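Local structure of flagellar biosynthesis protein FlhA (Bacillus subtilis, 3MIX) at residues E50-Y55 with R105-G110; L84-P89 with R192-Q197; C341-R346 with V362-E367. The protein takes part in the export of flagellar proteins through the type III secretion system, and this chain is its cytosolic domain. All coordinates share one frame; numbering follows the deposited sequence.

Contact 1: E50-Y55 with R105-G110; sequences EFEFGY and RLKIKG
E50 and E52 pair with K107 and R105 as the hydrogen-bonded pairs of two antiparallel strands whose directions differ by 159°. Four backbone bonds join them, among them K107 N to E50 O at 2.7 Å. F51 and L106, the non-hydrogen-bonded pair between, turn to the other face, where L106 CD1 lies at the edge of the F51 ring, 4.2 Å from F51 CD1.

The charged face is layered. E52 and R105 run side by side, pointing the same way, and E52 OE1 forms a salt bridge to R105 NH1 at 3.5 Å with carboxylate and guanidinium planes 90° apart. K107 CD rests over the centre of that guanidinium, 4.0 Å above its plane, and lies 3.8 Å from both E50 OE2 and E52 OE2. Although the K107 chain bends at chi3 (75°), K107 NZ stays 4.4 Å from E52 OE2, beyond a salt bridge. Water 1 accepts from G110 N (2.7 Å) and donates to E50 OE2 (3.0 Å).

Partners outside the two segments hold the charged ends directly: H45 binds E50 OE1, R94 forms a salt bridge with E52 OE2, N96 binds E52 OE1, and E112 forms a salt bridge with R105 NE. V174 and I178 of helix 170-189 pack on F51. Buried acids and bases thus offset one another, an arrangement likely to keep both glutamates ionised within the sheet.

Contact 2: L84-P89 with R192-Q197; sequences LGLVIP and RQETKQ
E194, in the first turn of helix 192-205, reaches across to L86, V87 and P89 in the loop that joins helix 69-84 to strand 92-95. This is helix-to-loop packing, with no direct hydrogen bond between the two segments. The loop opens at G85, the first residue after helix 69-84, where phi is positive (84°).

The E194 side chain carries most of the contact. Its CB is directed toward the loop, and CG stands anti to the carbonyl carbon (chi1 -69°), which brings that methylene against two loop residues. E194 CG touches V87 O at 3.7 Å and, less closely, L86 CD1 at 4.3 Å. A bend at chi2 (76°) then swings CD aside, toward P89. There E194 OE2 meets the pyrrolidine ring, 3.7 Å from P89 CB and only slightly farther from P89 CG and CD, the two side chains crossing at about a right angle. The other oxygen, E194 OE1, folds back over its own backbone, 2.8 Å from E194 N, where the helix start would probably favour a negative carboxylate.

Behind the loop, L86 packs on A186 and L189 of helix 170-189, I88 on I182 of the same helix, and P89 on P48 and I49; R77 binds the I88 carbonyl. The loop is thus wedged between two successive helices and the sheet of strand 49-53.

One helical turn beyond E194, the extended chain of Q197 brings Q197 OE1 to within 4.0 Å of V87 CB. Water 2 closes the polar link there, donating to Q197 OE1 and to V87 O at 2.7 Å each.

Contact 3: C341-R346 with V362-E367; sequences CSPPVR and VLSYNE
C341 and S364 form a parallel bridge, CA to CA 5.1 Å, in which C341 N bonds to L363 O while Y365 N gives C341 O only a weak bond. The bridge joins the two strands of a beta-alpha-beta unit, strand 339-341, helix 343-353 and strand 362-364.

From the first turn of that helix R346 reaches back to the second strand. Its NE donates to V362 O at 3.0 Å from above the carbonyl plane, and its CG packs 3.9 Å from S364 CB. E367 crosses R346 at about a right angle; their salt bridge, R346 NE to E367 OE2, is long at 3.9 Å, with the oxygen well out of the guanidinium plane. E262 pairs with R346 NH2, the E233 pairing rests on the less certain NH1, and R265 pairs with E367. Replacing R346 by an alanine would remove the guanidinium and is likely to leave V362 O without its side-chain donor and E233, E262 and E367 short of a positive charge.

E367 OE1 also accepts from S364 N, which approaches from above the carboxylate plane. P343 CD lies against Y365 CD2. Y365, with CG anti to the carbonyl carbon (chi1 -50°), lays its ring over the end of the first strand: C341 O sits 3.4 Å above the ring plane, offset toward the rim, and Y365 CE2 is 3.5 Å from S342 N.

Overall arrangement
Contacts 1 and 2 interlock along the chain, their segments alternating, and contact 3 follows both. The first two have centres about 20 Å apart and nearest atoms about 5 Å apart. They share helix 170-189, which packs against F51 and I108 of contact 1 and L86 and I88 of contact 2, while the loop 84-89 leads into strand 92-95, the neighbour of strand 49-53 in the mixed sheet. Contact 3 lies about 38 Å from contact 1, centre to centre, on the opposite side of the chain's centre, in a separate two-stranded parallel sheet. The cytosolic domain thus has sheet-containing parts at well-separated places, with contact 2 joining the first to helix 192-205.

Contact 1: E50-Y55 with R105-G110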
# COMPACT_ATOMS: atom_id res chain seq x y z
N GLU A 50 7.51 -11.84 7.86
CA GLU A 50 8.50 -12.87 8.04
C GLU A 50 9.49 -12.81 6.90
O GLU A 50 9.10 -12.80 5.73
CB GLU A 50 7.86 -14.27 8.03
CG GLU A 50 6.79 -14.51 9.05
CD GLU A 50 6.09 -15.84 8.81
OE1 GLU A 50 6.68 -16.88 9.15
OE2 GLU A 50 4.96 -15.86 8.26
N PHE A 51 10.76 -12.81 7.26
CA PHE A 51 11.84 -12.91 6.31
C PHE A 51 12.58 -14.22 6.58
O PHE A 51 13.12 -14.43 7.67
CB PHE A 51 12.79 -11.72 6.44
CG PHE A 51 13.93 -11.73 5.47
CD1 PHE A 51 13.78 -11.25 4.18
CD2 PHE A 51 15.17 -12.23 5.85
CE1 PHE A 51 14.82 -11.26 3.28
CE2 PHE A 51 16.23 -12.25 4.94
CZ PHE A 51 16.06 -11.76 3.67
N GLU A 52 12.56 -15.09 5.56
CA GLU A 52 13.12 -16.41 5.61
C GLU A 52 14.24 -16.57 4.59
O GLU A 52 14.14 -16.10 3.46
CB GLU A 52 12.04 -17.45 5.31
CG GLU A 52 10.94 -17.49 6.36
CD GLU A 52 9.95 -18.61 6.13
OE1 GLU A 52 10.11 -19.39 5.16
OE2 GLU A 52 8.99 -18.72 6.93
N PHE A 53 15.29 -17.28 5.00
CA PHE A 53 16.49 -17.44 4.18
C PHE A 53 17.11 -18.84 4.30
O PHE A 53 16.96 -19.52 5.32
CB PHE A 53 17.53 -16.38 4.57
CG PHE A 53 17.83 -16.34 6.04
CD1 PHE A 53 16.98 -15.65 6.92
CD2 PHE A 53 18.94 -16.98 6.56
CE1 PHE A 53 17.24 -15.62 8.29
CE2 PHE A 53 19.22 -16.96 7.92
CZ PHE A 53 18.37 -16.27 8.79
N GLY A 54 17.81 -19.26 3.25
CA GLY A 54 18.60 -20.49 3.28
C GLY A 54 19.89 -20.25 4.05
O GLY A 54 20.20 -19.11 4.44
N TYR A 55 20.66 -21.32 4.25
CA TYR A 55 21.82 -21.27 5.14
C TYR A 55 22.95 -20.39 4.63
O TYR A 55 23.74 -19.86 5.42
CB TYR A 55 22.32 -22.68 5.49
CG TYR A 55 23.00 -23.44 4.36
CD1 TYR A 55 24.32 -23.16 4.01
CD2 TYR A 55 22.32 -24.44 3.66
CE1 TYR A 55 24.95 -23.85 2.97
CE2 TYR A 55 22.94 -25.14 2.63
CZ TYR A 55 24.26 -24.84 2.29
OH TYR A 55 24.88 -25.53 1.26
N ARG A 105 13.14 -15.32 1.22
CA ARG A 105 11.70 -15.26 1.01
C ARG A 105 11.07 -14.26 1.99
O ARG A 105 11.46 -14.19 3.16
CB ARG A 105 11.14 -16.65 1.25
CG ARG A 105 9.77 -16.91 0.70
CD ARG A 105 9.37 -18.34 1.01
NE ARG A 105 7.92 -18.50 1.05
CZ ARG A 105 7.28 -19.42 1.78
NH1 ARG A 105 7.97 -20.24 2.57
NH2 ARG A 105 5.95 -19.49 1.74
N LEU A 106 10.11 -13.46 1.52
CA LEU A 106 9.38 -12.52 2.37
C LEU A 106 7.89 -12.83 2.41
O LEU A 106 7.25 -13.02 1.38
CB LEU A 106 9.59 -11.06 1.92
CG LEU A 106 9.01 -9.99 2.86
CD1 LEU A 106 9.88 -9.80 4.12
CD2 LEU A 106 8.82 -8.68 2.15
N LYS A 107 7.35 -12.88 3.62
CA LYS A 107 5.93 -13.12 3.81
C LYS A 107 5.32 -11.95 4.55
O LYS A 107 5.94 -11.37 5.43
CB LYS A 107 5.68 -14.42 4.57
CG LYS A 107 6.40 -15.63 3.96
CD LYS A 107 6.33 -16.90 4.84
CE LYS A 107 4.94 -17.55 4.79
NZ LYS A 107 4.98 -19.03 5.04
N ILE A 108 4.10 -11.60 4.17
CA ILE A 108 3.35 -10.57 4.86
C ILE A 108 1.98 -11.11 5.23
O ILE A 108 1.20 -11.52 4.38
CB ILE A 108 3.26 -9.26 4.02
CG1 ILE A 108 4.62 -8.52 4.05
CG2 ILE A 108 2.10 -8.35 4.52
CD1 ILE A 108 4.74 -7.38 3.07
N LYS A 109 1.70 -11.16 6.53
CA LYS A 109 0.39 -11.57 7.01
C LYS A 109 0.11 -13.01 6.54
O LYS A 109 -1.02 -13.35 6.18
CB LYS A 109 -0.67 -10.59 6.50
CG LYS A 109 -1.54 -9.95 7.56
CD LYS A 109 -0.79 -8.98 8.47
CE LYS A 109 -1.73 -8.45 9.58
NZ LYS A 109 -1.13 -7.35 10.46
N GLY A 110 1.15 -13.85 6.52
CA GLY A 110 1.00 -15.26 6.17
C GLY A 110 1.24 -15.61 4.72
O GLY A 110 1.37 -16.77 4.40
O HOH W 1 3.71 -13.34 7.31

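Contact 2: L84-P89 with R192-Q197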
# COMPACT_ATOMS: atom_id res chain seq x y z
N LEU A 84 5.29 7.05 4.76
CA LEU A 84 3.93 6.50 4.67
C LEU A 84 3.06 6.86 5.87
O LEU A 84 1.82 6.91 5.74
CB LEU A 84 3.96 4.95 4.49
CG LEU A 84 4.63 4.34 3.26
CD1 LEU A 84 4.48 2.81 3.30
CD2 LEU A 84 4.09 4.88 1.96
N GLY A 85 3.70 7.13 7.02
CA GLY A 85 3.01 7.32 8.28
C GLY A 85 2.71 5.98 8.95
O GLY A 85 2.07 5.95 9.99
N LEU A 86 3.15 4.89 8.33
CA LEU A 86 3.03 3.53 8.87
C LEU A 86 4.36 3.09 9.51
O LEU A 86 5.42 3.16 8.89
CB LEU A 86 2.68 2.54 7.75
CG LEU A 86 2.64 1.04 8.10
CD1 LEU A 86 1.46 0.65 9.00
CD2 LEU A 86 2.69 0.13 6.88
N VAL A 87 4.27 2.67 10.76
CA VAL A 87 5.34 2.09 11.49
C VAL A 87 5.18 0.57 11.42
O VAL A 87 4.31 -0.00 12.08
CB VAL A 87 5.30 2.45 12.97
CG1 VAL A 87 6.51 1.84 13.65
CG2 VAL A 87 5.30 3.95 13.18
N ILE A 88 6.06 -0.07 10.65
CA ILE A 88 5.99 -1.51 10.49
C ILE A 88 6.32 -2.21 11.79
O ILE A 88 7.15 -1.73 12.59
CB ILE A 88 6.88 -2.02 9.32
CG1 ILE A 88 8.36 -1.80 9.62
CG2 ILE A 88 6.43 -1.37 7.99
CD1 ILE A 88 9.30 -2.60 8.71
N PRO A 89 5.65 -3.33 12.02
CA PRO A 89 5.91 -4.13 13.22
C PRO A 89 7.24 -4.87 13.10
O PRO A 89 7.94 -4.81 12.07
CB PRO A 89 4.73 -5.12 13.24
CG PRO A 89 4.38 -5.29 11.73
CD PRO A 89 4.61 -3.91 11.14
N ARG A 192 -4.83 -3.31 13.79
CA ARG A 192 -5.45 -2.61 14.91
C ARG A 192 -4.40 -2.07 15.83
O ARG A 192 -4.51 -0.95 16.35
CB ARG A 192 -6.38 -3.55 15.70
CG ARG A 192 -7.27 -2.78 16.71
CD ARG A 192 -8.06 -3.76 17.60
NE ARG A 192 -8.85 -3.04 18.59
CZ ARG A 192 -10.02 -2.44 18.34
NH1 ARG A 192 -10.56 -2.46 17.11
NH2 ARG A 192 -10.65 -1.80 19.31
N GLN A 193 -3.36 -2.87 16.04
CA GLN A 193 -2.24 -2.45 16.87
C GLN A 193 -1.62 -1.14 16.35
O GLN A 193 -1.38 -0.22 17.13
CB GLN A 193 -1.20 -3.60 17.00
CG GLN A 193 -1.69 -4.77 17.94
CD GLN A 193 -0.62 -5.82 18.30
OE1 GLN A 193 0.39 -5.95 17.61
NE2 GLN A 193 -0.85 -6.54 19.39
N GLU A 194 -1.36 -1.06 15.05
CA GLU A 194 -0.75 0.15 14.46
C GLU A 194 -1.74 1.32 14.49
O GLU A 194 -1.37 2.45 14.77
CB GLU A 194 -0.32 -0.12 13.02
CG GLU A 194 0.86 -1.08 12.87
CD GLU A 194 0.48 -2.56 13.08
OE1 GLU A 194 -0.73 -2.95 13.15
OE2 GLU A 194 1.43 -3.35 13.16
N THR A 195 -3.01 1.04 14.23
CA THR A 195 -4.02 2.09 14.31
C THR A 195 -4.09 2.69 15.70
O THR A 195 -4.08 3.93 15.86
CB THR A 195 -5.36 1.54 13.84
OG1 THR A 195 -5.16 1.05 12.51
CG2 THR A 195 -6.45 2.62 13.84
N LYS A 196 -4.11 1.83 16.72
CA LYS A 196 -4.11 2.30 18.10
C LYS A 196 -2.88 3.11 18.49
O LYS A 196 -2.96 4.08 19.25
CB LYS A 196 -4.28 1.14 19.08
CG LYS A 196 -5.72 0.57 19.08
CD LYS A 196 -5.80 -0.75 19.85
CE LYS A 196 -5.53 -0.54 21.35
NZ LYS A 196 -6.38 0.61 21.90
N GLN A 197 -1.73 2.69 17.99
CA GLN A 197 -0.50 3.40 18.26
C GLN A 197 -0.62 4.85 17.72
O GLN A 197 -0.26 5.81 18.41
CB GLN A 197 0.66 2.62 17.66
CG GLN A 197 1.97 3.35 17.56
CD GLN A 197 3.09 2.44 17.02
OE1 GLN A 197 2.91 1.69 16.05
NE2 GLN A 197 4.26 2.49 17.67
O HOH W 2 4.14 -0.37 14.77

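Contact 3: C341-R346 with V362-E367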
# COMPACT_ATOMS: atom_id res chain seq x y z
N CYS A 341 -10.99 12.03 -12.97
CA CYS A 341 -12.42 11.86 -13.18
C CYS A 341 -13.16 12.64 -12.12
O CYS A 341 -12.54 13.22 -11.23
CB CYS A 341 -12.82 10.38 -13.17
SG CYS A 341 -12.46 9.51 -11.62
N SER A 342 -14.49 12.67 -12.22
CA SER A 342 -15.29 13.45 -11.29
C SER A 342 -15.40 12.71 -9.97
O SER A 342 -15.35 11.48 -9.96
CB SER A 342 -16.68 13.76 -11.86
OG SER A 342 -17.46 12.59 -11.99
N PRO A 343 -15.53 13.45 -8.85
CA PRO A 343 -15.60 12.89 -7.49
C PRO A 343 -16.59 11.73 -7.27
O PRO A 343 -16.19 10.73 -6.68
CB PRO A 343 -15.96 14.10 -6.61
CG PRO A 343 -15.52 15.29 -7.38
CD PRO A 343 -15.47 14.93 -8.84
N PRO A 344 -17.87 11.85 -7.72
CA PRO A 344 -18.81 10.76 -7.39
C PRO A 344 -18.53 9.43 -8.10
O PRO A 344 -19.13 8.40 -7.76
CB PRO A 344 -20.17 11.32 -7.84
CG PRO A 344 -19.85 12.33 -8.88
CD PRO A 344 -18.56 12.96 -8.42
N VAL A 345 -17.61 9.47 -9.07
CA VAL A 345 -17.30 8.31 -9.91
C VAL A 345 -15.94 7.69 -9.56
O VAL A 345 -15.69 6.51 -9.80
CB VAL A 345 -17.32 8.73 -11.40
CG1 VAL A 345 -17.26 7.52 -12.30
CG2 VAL A 345 -18.58 9.53 -11.72
N ARG A 346 -15.08 8.52 -8.97
CA ARG A 346 -13.68 8.20 -8.68
C ARG A 346 -13.43 6.85 -7.99
O ARG A 346 -12.65 6.03 -8.47
CB ARG A 346 -13.09 9.31 -7.84
CG ARG A 346 -11.62 9.24 -7.72
CD ARG A 346 -11.25 9.25 -6.26
NE ARG A 346 -10.02 8.50 -6.13
CZ ARG A 346 -9.87 7.34 -5.51
NH1 ARG A 346 -8.67 6.81 -5.55
NH2 ARG A 346 -10.85 6.75 -4.84
N VAL A 362 -5.81 6.94 -9.68
CA VAL A 362 -7.08 7.49 -10.12
C VAL A 362 -7.44 8.63 -9.19
O VAL A 362 -7.73 8.42 -8.01
CB VAL A 362 -8.18 6.40 -10.15
CG1 VAL A 362 -9.51 6.98 -10.64
CG2 VAL A 362 -7.75 5.26 -11.03
N LEU A 363 -7.39 9.84 -9.72
CA LEU A 363 -7.63 11.03 -8.92
C LEU A 363 -8.97 11.65 -9.24
O LEU A 363 -9.53 11.40 -10.30
CB LEU A 363 -6.52 12.06 -9.12
CG LEU A 363 -5.08 11.63 -8.80
CD1 LEU A 363 -4.16 12.84 -8.95
CD2 LEU A 363 -4.95 10.98 -7.40
N SER A 364 -9.50 12.44 -8.32
CA SER A 364 -10.63 13.30 -8.62
C SER A 364 -10.18 14.77 -8.72
O SER A 364 -9.15 15.15 -8.14
CB SER A 364 -11.77 13.09 -7.62
OG SER A 364 -11.69 14.00 -6.54
N TYR A 365 -10.94 15.59 -9.44
CA TYR A 365 -10.59 17.00 -9.67
C TYR A 365 -10.42 17.75 -8.36
O TYR A 365 -9.58 18.63 -8.26
CB TYR A 365 -11.65 17.71 -10.52
CG TYR A 365 -12.02 16.98 -11.79
CD1 TYR A 365 -11.07 16.73 -12.78
CD2 TYR A 365 -13.33 16.55 -12.01
CE1 TYR A 365 -11.40 16.05 -13.96
CE2 TYR A 365 -13.67 15.88 -13.19
CZ TYR A 365 -12.70 15.63 -14.16
OH TYR A 365 -13.04 14.96 -15.32
N ASN A 366 -11.21 17.37 -7.36
CA ASN A 366 -11.19 18.01 -6.04
C ASN A 366 -10.03 17.57 -5.13
O ASN A 366 -9.96 17.96 -3.96
CB ASN A 366 -12.52 17.78 -5.33
CG ASN A 366 -13.65 18.64 -5.89
OD1 ASN A 366 -14.77 18.59 -5.38
ND2 ASN A 366 -13.37 19.42 -6.94
N GLU A 367 -9.13 16.74 -5.68
CA GLU A 367 -7.95 16.28 -4.95
C GLU A 367 -6.72 16.99 -5.50
O GLU A 367 -5.65 16.95 -4.90
CB GLU A 367 -7.81 14.75 -5.02
CG GLU A 367 -9.05 13.99 -4.50
CD GLU A 367 -8.99 12.50 -4.73
OE1 GLU A 367 -8.19 12.04 -5.57
OE2 GLU A 367 -9.76 11.78 -4.06